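Local coordinates for protein phospholipase C beta (Meleagris gallopavo, PDB 1JAD) that forms the long, helical C-terminal region of a phospholipase C beta and is paired with a second copy of itself in the assembly, at residues Y59-L64 / Y241-F246; R147-I151 / I171-H175. All coordinates share one frame; numbering follows the deposited sequence.

Contact 1 (Y59-L64 / Y241-F246)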
ATOM      1  N   TYR A  59       5.615 -52.364  -4.004  1.00 53.18           N
ATOM      2  CA  TYR A  59       4.928 -53.366  -4.809  1.00 53.08           C
ATOM      3  C   TYR A  59       5.862 -54.375  -5.450  1.00 54.05           C
ATOM      4  O   TYR A  59       5.428 -55.228  -6.218  1.00 53.95           O
ATOM      5  CB  TYR A  59       4.058 -52.712  -5.879  1.00 51.69           C
ATOM      6  CG  TYR A  59       2.739 -52.244  -5.327  1.00 51.05           C
ATOM      7  CD1 TYR A  59       2.676 -51.211  -4.389  1.00 49.70           C
ATOM      8  CD2 TYR A  59       1.553 -52.888  -5.684  1.00 49.43           C
ATOM      9  CE1 TYR A  59       1.464 -50.836  -3.813  1.00 49.04           C
ATOM     10  CE2 TYR A  59       0.339 -52.523  -5.116  1.00 49.03           C
ATOM     11  CZ  TYR A  59       0.299 -51.500  -4.179  1.00 49.36           C
ATOM     12  OH  TYR A  59      -0.903 -51.168  -3.591  1.00 47.80           O
ATOM     13  N   SER A  60       7.149 -54.268  -5.136  1.00 55.56           N
ATOM     14  CA  SER A  60       8.137 -55.206  -5.651  1.00 56.86           C
ATOM     15  C   SER A  60       7.990 -56.390  -4.708  1.00 57.33           C
ATOM     16  O   SER A  60       7.871 -57.540  -5.128  1.00 58.08           O
ATOM     17  CB  SER A  60       9.549 -54.638  -5.508  1.00 57.36           C
ATOM     18  OG  SER A  60       9.616 -53.301  -5.958  1.00 59.80           O
ATOM     19  N   VAL A  61       7.998 -56.070  -3.416  1.00 57.11           N
ATOM     20  CA  VAL A  61       7.863 -57.048  -2.352  1.00 57.72           C
ATOM     21  C   VAL A  61       6.506 -57.743  -2.446  1.00 59.09           C
ATOM     22  O   VAL A  61       6.433 -58.967  -2.539  1.00 59.88           O
ATOM     23  CB  VAL A  61       7.988 -56.362  -0.964  1.00 57.08           C
ATOM     24  CG1 VAL A  61       7.861 -57.385   0.149  1.00 55.34           C
ATOM     25  CG2 VAL A  61       9.316 -55.642  -0.864  1.00 57.30           C
ATOM     26  N   LEU A  62       5.436 -56.952  -2.435  1.00 59.85           N
ATOM     27  CA  LEU A  62       4.081 -57.487  -2.506  1.00 60.70           C
ATOM     28  C   LEU A  62       3.875 -58.429  -3.691  1.00 61.42           C
ATOM     29  O   LEU A  62       3.344 -59.530  -3.535  1.00 61.79           O
ATOM     30  CB  LEU A  62       3.073 -56.337  -2.569  1.00 60.62           C
ATOM     31  CG  LEU A  62       3.125 -55.374  -1.379  1.00 61.22           C
ATOM     32  CD1 LEU A  62       2.062 -54.295  -1.524  1.00 60.59           C
ATOM     33  CD2 LEU A  62       2.910 -56.150  -0.095  1.00 61.47           C
ATOM     34  N   PHE A  63       4.301 -57.995  -4.872  1.00 61.64           N
ATOM     35  CA  PHE A  63       4.165 -58.796  -6.082  1.00 62.50           C
ATOM     36  C   PHE A  63       4.917 -60.120  -6.062  1.00 62.76           C
ATOM     37  O   PHE A  63       4.325 -61.177  -6.286  1.00 63.52           O
ATOM     38  CB  PHE A  63       4.614 -57.985  -7.305  1.00 63.38           C
ATOM     39  CG  PHE A  63       3.535 -57.118  -7.896  1.00 64.45           C
ATOM     40  CD1 PHE A  63       3.856 -56.115  -8.804  1.00 64.79           C
ATOM     41  CD2 PHE A  63       2.195 -57.329  -7.581  1.00 64.20           C
ATOM     42  CE1 PHE A  63       2.857 -55.334  -9.389  1.00 65.23           C
ATOM     43  CE2 PHE A  63       1.192 -56.553  -8.164  1.00 64.68           C
ATOM     44  CZ  PHE A  63       1.522 -55.555  -9.069  1.00 63.70           C
ATOM     45  N   LEU A  64       6.219 -60.063  -5.800  1.00 62.37           N
ATOM     46  CA  LEU A  64       7.037 -61.268  -5.783  1.00 62.10           C
ATOM     47  C   LEU A  64       6.945 -62.086  -4.500  1.00 61.43           C
ATOM     48  O   LEU A  64       7.706 -63.037  -4.306  1.00 61.57           O
ATOM     49  CB  LEU A  64       8.495 -60.905  -6.069  1.00 62.59           C
ATOM     50  CG  LEU A  64       8.698 -60.273  -7.448  1.00 62.97           C
ATOM     51  CD1 LEU A  64      10.174 -59.955  -7.657  1.00 64.00           C
ATOM     52  CD2 LEU A  64       8.188 -61.225  -8.527  1.00 62.03           C
ATOM     53  N   TYR A 241       5.917 -51.256 -15.936  1.00 65.45           N
ATOM     54  CA  TYR A 241       6.342 -51.794 -14.648  1.00 65.19           C
ATOM     55  C   TYR A 241       6.079 -53.299 -14.531  1.00 65.22           C
ATOM     56  O   TYR A 241       6.891 -54.036 -13.966  1.00 65.26           O
ATOM     57  CB  TYR A 241       5.621 -51.041 -13.525  1.00 64.44           C
ATOM     58  CG  TYR A 241       6.044 -51.426 -12.130  1.00 64.41           C
ATOM     59  CD1 TYR A 241       7.347 -51.198 -11.689  1.00 64.94           C
ATOM     60  CD2 TYR A 241       5.138 -52.009 -11.244  1.00 64.81           C
ATOM     61  CE1 TYR A 241       7.741 -51.540 -10.397  1.00 65.20           C
ATOM     62  CE2 TYR A 241       5.521 -52.355  -9.950  1.00 65.35           C
ATOM     63  CZ  TYR A 241       6.822 -52.117  -9.533  1.00 65.51           C
ATOM     64  OH  TYR A 241       7.202 -52.447  -8.253  1.00 66.18           O
HETATM   65  N   MSE A 242       4.949 -53.752 -15.071  1.00 65.06           N
HETATM   66  CA  MSE A 242       4.591 -55.167 -15.022  1.00 65.91           C
HETATM   67  C   MSE A 242       5.444 -56.013 -15.966  1.00 67.21           C
HETATM   68  O   MSE A 242       5.213 -57.212 -16.118  1.00 67.92           O
HETATM   69  CB  MSE A 242       3.106 -55.365 -15.358  1.00 64.96           C
HETATM   70  CG  MSE A 242       2.143 -54.736 -14.355  1.00 64.64           C
HETATM   71 SE   MSE A 242       2.347 -55.331 -12.645  1.00 66.17          SE
HETATM   72  CE  MSE A 242       1.921 -57.088 -12.808  1.00 62.59           C
ATOM     73  N   LYS A 243       6.423 -55.382 -16.603  1.00 68.41           N
ATOM     74  CA  LYS A 243       7.318 -56.085 -17.508  1.00 70.11           C
ATOM     75  C   LYS A 243       8.700 -56.109 -16.869  1.00 72.51           C
ATOM     76  O   LYS A 243       9.596 -56.826 -17.308  1.00 72.86           O
ATOM     77  CB  LYS A 243       7.370 -55.372 -18.860  1.00 68.65           C
ATOM     78  CG  LYS A 243       6.030 -55.319 -19.573  1.00 69.33           C
ATOM     79  CD  LYS A 243       6.142 -54.635 -20.926  1.00 69.84           C
ATOM     80  CE  LYS A 243       4.807 -54.619 -21.646  1.00 69.54           C
ATOM     81  NZ  LYS A 243       4.899 -53.952 -22.974  1.00 70.53           N
ATOM     82  N   GLU A 244       8.853 -55.314 -15.817  1.00 75.46           N
ATOM     83  CA  GLU A 244      10.109 -55.214 -15.090  1.00 78.35           C
ATOM     84  C   GLU A 244      10.031 -56.135 -13.878  1.00 80.50           C
ATOM     85  O   GLU A 244      11.049 -56.453 -13.261  1.00 81.10           O
ATOM     86  CB  GLU A 244      10.324 -53.769 -14.622  1.00 78.57           C
ATOM     87  CG  GLU A 244      10.263 -52.731 -15.739  1.00 79.49           C
ATOM     88  CD  GLU A 244      10.306 -51.299 -15.222  1.00 80.54           C
ATOM     89  OE1 GLU A 244      11.308 -50.917 -14.582  1.00 81.30           O
ATOM     90  OE2 GLU A 244       9.331 -50.552 -15.454  1.00 81.52           O
ATOM     91  N   VAL A 245       8.814 -56.562 -13.549  1.00 82.50           N
ATOM     92  CA  VAL A 245       8.586 -57.433 -12.401  1.00 84.41           C
ATOM     93  C   VAL A 245       8.549 -58.915 -12.764  1.00 85.99           C
ATOM     94  O   VAL A 245       9.349 -59.704 -12.256  1.00 85.40           O
ATOM     95  CB  VAL A 245       7.257 -57.076 -11.685  1.00 84.39           C
ATOM     96  CG1 VAL A 245       7.066 -57.967 -10.466  1.00 84.33           C
ATOM     97  CG2 VAL A 245       7.258 -55.614 -11.272  1.00 84.19           C
ATOM     98  N   PHE A 246       7.622 -59.293 -13.639  1.00 88.07           N
ATOM     99  CA  PHE A 246       7.494 -60.692 -14.031  1.00 90.23           C
ATOM    100  C   PHE A 246       8.203 -61.062 -15.338  1.00 91.43           C
ATOM    101  O   PHE A 246       9.200 -61.789 -15.317  1.00 92.42           O
ATOM    102  CB  PHE A 246       6.009 -61.094 -14.105  1.00 90.09           C
ATOM    103  CG  PHE A 246       5.272 -60.951 -12.800  1.00 89.47           C
ATOM    104  CD1 PHE A 246       5.707 -61.621 -11.661  1.00 88.86           C
ATOM    105  CD2 PHE A 246       4.138 -60.149 -12.711  1.00 89.63           C
ATOM    106  CE1 PHE A 246       5.025 -61.493 -10.452  1.00 88.82           C
ATOM    107  CE2 PHE A 246       3.449 -60.014 -11.506  1.00 89.46           C
ATOM    108  CZ  PHE A 246       3.894 -60.687 -10.374  1.00 88.65           C
TER

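Contact 2 (R147-I151 / I171-H175)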
ATOM      1  N   ARG A 147      10.902  43.464  -1.873  1.00 24.02           N
ATOM      2  CA  ARG A 147      10.276  44.428  -0.979  1.00 24.12           C
ATOM      3  C   ARG A 147      11.311  45.436  -0.497  1.00 25.15           C
ATOM      4  O   ARG A 147      11.119  46.649  -0.666  1.00 27.07           O
ATOM      5  CB  ARG A 147       9.653  43.716   0.224  1.00 23.82           C
ATOM      6  CG  ARG A 147       8.705  44.575   1.047  1.00 24.50           C
ATOM      7  CD  ARG A 147       8.348  43.853   2.338  1.00 25.65           C
ATOM      8  NE  ARG A 147       9.485  43.805   3.255  1.00 24.77           N
ATOM      9  CZ  ARG A 147       9.839  44.816   4.045  1.00 24.62           C
ATOM     10  NH1 ARG A 147       9.136  45.944   4.024  1.00 24.79           N
ATOM     11  NH2 ARG A 147      10.892  44.708   4.851  1.00 19.58           N
ATOM     12  N   LEU A 148      12.408  44.949   0.090  1.00 22.96           N
ATOM     13  CA  LEU A 148      13.447  45.853   0.580  1.00 22.82           C
ATOM     14  C   LEU A 148      13.912  46.799  -0.519  1.00 24.37           C
ATOM     15  O   LEU A 148      14.043  48.003  -0.297  1.00 23.60           O
ATOM     16  CB  LEU A 148      14.687  45.102   1.102  1.00 21.12           C
ATOM     17  CG  LEU A 148      14.837  44.465   2.485  1.00 19.27           C
ATOM     18  CD1 LEU A 148      14.291  45.422   3.526  1.00 17.90           C
ATOM     19  CD2 LEU A 148      14.113  43.172   2.562  1.00 21.39           C
ATOM     20  N   ASP A 149      14.175  46.238  -1.699  1.00 25.95           N
ATOM     21  CA  ASP A 149      14.656  47.019  -2.837  1.00 26.21           C
ATOM     22  C   ASP A 149      13.635  48.065  -3.307  1.00 27.47           C
ATOM     23  O   ASP A 149      14.001  49.206  -3.602  1.00 26.24           O
ATOM     24  CB  ASP A 149      15.036  46.080  -3.988  1.00 26.60           C
ATOM     25  CG  ASP A 149      15.755  46.801  -5.117  1.00 29.93           C
ATOM     26  OD1 ASP A 149      15.089  47.454  -5.953  1.00 30.03           O
ATOM     27  OD2 ASP A 149      17.005  46.730  -5.159  1.00 30.80           O
ATOM     28  N   ARG A 150      12.359  47.688  -3.372  1.00 27.80           N
ATOM     29  CA  ARG A 150      11.344  48.643  -3.787  1.00 28.29           C
ATOM     30  C   ARG A 150      11.327  49.813  -2.815  1.00 30.07           C
ATOM     31  O   ARG A 150      11.194  50.966  -3.227  1.00 31.47           O
ATOM     32  CB  ARG A 150       9.976  47.977  -3.840  1.00 28.11           C
ATOM     33  CG  ARG A 150       9.811  46.996  -4.985  1.00 28.62           C
ATOM     34  CD  ARG A 150       8.607  46.108  -4.727  1.00 31.04           C
ATOM     35  NE  ARG A 150       8.431  45.053  -5.723  1.00 31.74           N
ATOM     36  CZ  ARG A 150       7.635  44.003  -5.544  1.00 32.79           C
ATOM     37  NH1 ARG A 150       6.950  43.874  -4.407  1.00 34.00           N
ATOM     38  NH2 ARG A 150       7.525  43.079  -6.489  1.00 32.42           N
ATOM     39  N   ILE A 151      11.463  49.523  -1.523  1.00 29.63           N
ATOM     40  CA  ILE A 151      11.477  50.585  -0.522  1.00 27.63           C
ATOM     41  C   ILE A 151      12.693  51.469  -0.752  1.00 29.48           C
ATOM     42  O   ILE A 151      12.569  52.690  -0.859  1.00 30.32           O
ATOM     43  CB  ILE A 151      11.567  50.031   0.914  1.00 27.46           C
ATOM     44  CG1 ILE A 151      10.281  49.291   1.288  1.00 26.26           C
ATOM     45  CG2 ILE A 151      11.856  51.162   1.884  1.00 26.55           C
ATOM     46  CD1 ILE A 151       9.055  50.141   1.285  1.00 24.99           C
ATOM     47  N   ILE A 171       3.749  49.088  -0.749  1.00 28.43           N
ATOM     48  CA  ILE A 171       4.758  48.078  -1.040  1.00 26.39           C
ATOM     49  C   ILE A 171       4.656  46.939  -0.006  1.00 26.25           C
ATOM     50  O   ILE A 171       4.501  45.770  -0.367  1.00 26.32           O
ATOM     51  CB  ILE A 171       6.171  48.706  -1.030  1.00 27.02           C
ATOM     52  CG1 ILE A 171       6.261  49.769  -2.125  1.00 25.90           C
ATOM     53  CG2 ILE A 171       7.236  47.635  -1.263  1.00 28.56           C
ATOM     54  CD1 ILE A 171       7.571  50.550  -2.123  1.00 27.20           C
ATOM     55  N   ASN A 172       4.718  47.277   1.278  1.00 25.57           N
ATOM     56  CA  ASN A 172       4.616  46.254   2.313  1.00 24.59           C
ATOM     57  C   ASN A 172       3.364  45.424   2.127  1.00 24.48           C
ATOM     58  O   ASN A 172       3.398  44.207   2.247  1.00 23.79           O
ATOM     59  CB  ASN A 172       4.600  46.889   3.699  1.00 22.32           C
ATOM     60  CG  ASN A 172       5.893  47.575   4.020  1.00 22.86           C
ATOM     61  OD1 ASN A 172       6.951  46.954   3.987  1.00 23.30           O
ATOM     62  ND2 ASN A 172       5.826  48.867   4.333  1.00 20.54           N
ATOM     63  N   ASN A 173       2.259  46.097   1.838  1.00 27.25           N
ATOM     64  CA  ASN A 173       0.975  45.436   1.618  1.00 28.87           C
ATOM     65  C   ASN A 173       1.102  44.415   0.502  1.00 28.34           C
ATOM     66  O   ASN A 173       0.662  43.270   0.633  1.00 28.66           O
ATOM     67  CB  ASN A 173      -0.074  46.469   1.230  1.00 33.08           C
ATOM     68  CG  ASN A 173      -1.386  45.840   0.840  1.00 39.24           C
ATOM     69  OD1 ASN A 173      -2.327  46.536   0.446  1.00 42.54           O
ATOM     70  ND2 ASN A 173      -1.465  44.515   0.949  1.00 39.13           N
ATOM     71  N   SER A 174       1.700  44.851  -0.601  1.00 27.63           N
ATOM     72  CA  SER A 174       1.928  44.001  -1.759  1.00 28.56           C
ATOM     73  C   SER A 174       2.622  42.710  -1.344  1.00 27.72           C
ATOM     74  O   SER A 174       2.138  41.613  -1.622  1.00 28.34           O
ATOM     75  CB  SER A 174       2.809  44.742  -2.779  1.00 29.94           C
ATOM     76  OG  SER A 174       3.326  43.855  -3.773  1.00 33.58           O
ATOM     77  N   HIS A 175       3.766  42.869  -0.682  1.00 27.42           N
ATOM     78  CA  HIS A 175       4.592  41.762  -0.227  1.00 26.50           C
ATOM     79  C   HIS A 175       3.836  40.688   0.535  1.00 26.39           C
ATOM     80  O   HIS A 175       3.799  39.528   0.126  1.00 26.99           O
ATOM     81  CB  HIS A 175       5.723  42.287   0.654  1.00 27.89           C
ATOM     82  CG  HIS A 175       6.501  41.201   1.334  1.00 30.36           C
ATOM     83  ND1 HIS A 175       7.257  40.280   0.638  1.00 28.24           N
ATOM     84  CD2 HIS A 175       6.600  40.860   2.642  1.00 28.42           C
ATOM     85  CE1 HIS A 175       7.788  39.421   1.489  1.00 29.99           C
ATOM     86  NE2 HIS A 175       7.406  39.750   2.711  1.00 29.10           N
TER

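Contact 1 (Y59-L64 / Y241-F246)
Phe63 projects from helix 28-64 toward the end of helix 161-245 and Phe246 just after it. The side chains of Phe63 and Met242 (a selenomethionine) cross at about a right angle, and SE approaches the ring obliquely, 3.3 Å from Phe63 CE1, its direction from the ring centroid 55° off the normal. This is a Met-aromatic contact, made possible by a chain that bends at both chi2 and chi3 to turn SE back toward the ring. Tyr241 CE2 lies 4.0 Å from the same Phe63 CE1. Near the ring's root, Val245 CG1 sits 4.0 Å from Phe63 CB. The planes of the Phe63 and Phe246 rings stand 43° apart.

Leu64 slides past Phe246 in the opposite direction, bringing Leu64 CD2 to 3.7 Å from Phe246 CE1; one face of that ring is covered by CG1 of the preceding Val245. With chi1 at -176°, the Tyr241 side chain extends away from its own backbone N, and the phenol reaches helix 28-64. There Tyr59 CB lies at the ring edge, and Tyr241 OH makes a weak hydrogen bond to Leu56 O. Ser60 OG turns back to Gln57 O and Leu56 O, while Tyr59 OH bonds to Glu86 on helix 75-155, whose Leu79 and Val76 touch Phe63 and Phe246 as a third wall. Large apolar and aromatic side chains suit this interface because they fill it, while the hydroxyls of Tyr59, Ser60 and Tyr241 find partners outside the two segments.

Contact 2 (R147-I151 / I171-H175)
Arg147 lays the aliphatic part of its side chain against His175, with Arg147 CD 3.4 Å from the imidazole CG of His175 and NE over one face of the ring. The guanidinium is not parallel to the imidazole; the two planes stand 52° apart. Past the histidine, NH1 reaches Asn172 OD1, which approaches the edge of the guanidinium near its plane. The modelled hydrogen bond is only 2.4 Å from Arg147 NH1 to Asn172 OD1 and strongly bent, with 118° at the hydrogen, so its exact length is doubtful although the pairing of donor and carbonyl oxygen is sensible. A turn about CG-CD (chi3 71°) swings NE and the guanidinium aside, letting the methylenes pack on the histidine while the end turns to the asparagine.

Beside this polar group, Ile171 covers the apolar side. Its CG2 lies 3.8 Å from Arg150 CB, and its CD1 meets Ile151 CD1 at 3.7 Å. Its branching suits the place, as both arms reach Arg150 and Ile151 together. Arg150 stays extended from CG to NE and carries NH1 toward Ser174 OG, 3.7 Å away.

Further out, Glu144, one turn before Arg147, forms a salt bridge with Arg147 NH2, which would hold the guanidinium from its own helix. Leu143 and Glu144 also touch His175. The second subunit packs on the same group: Met85 of that chain on Arg147 and Asn172, and its Glu92 on His175. The two segments run nearly antiparallel, with axes 9.9 Å apart. A buried arginine is consistent with these surroundings, where carboxylate and amide oxygens meet its nitrogens while its carbon chain is packed; the nearby Glu144 probably offsets its positive charge.

The two contacts lie on opposite sides of the chain's centre, 103 Å between their own centres and about 90 Å between nearest atoms. Both use helix 161-245, contact 2 near its start and contact 1 at its C-terminal end. Its partner is helix 75-155 in contact 2 and helix 28-64 in contact 1, two helices that follow each other in the chain. In sequence, contact 2 is nested within the loop closed by contact 1. One long helix thus spans the elongated molecule, packing on helix 75-155 near its start and on helix 28-64 at its end, where the start of helix 75-155 also joins, with the second subunit touching contact 2 but not contact 1.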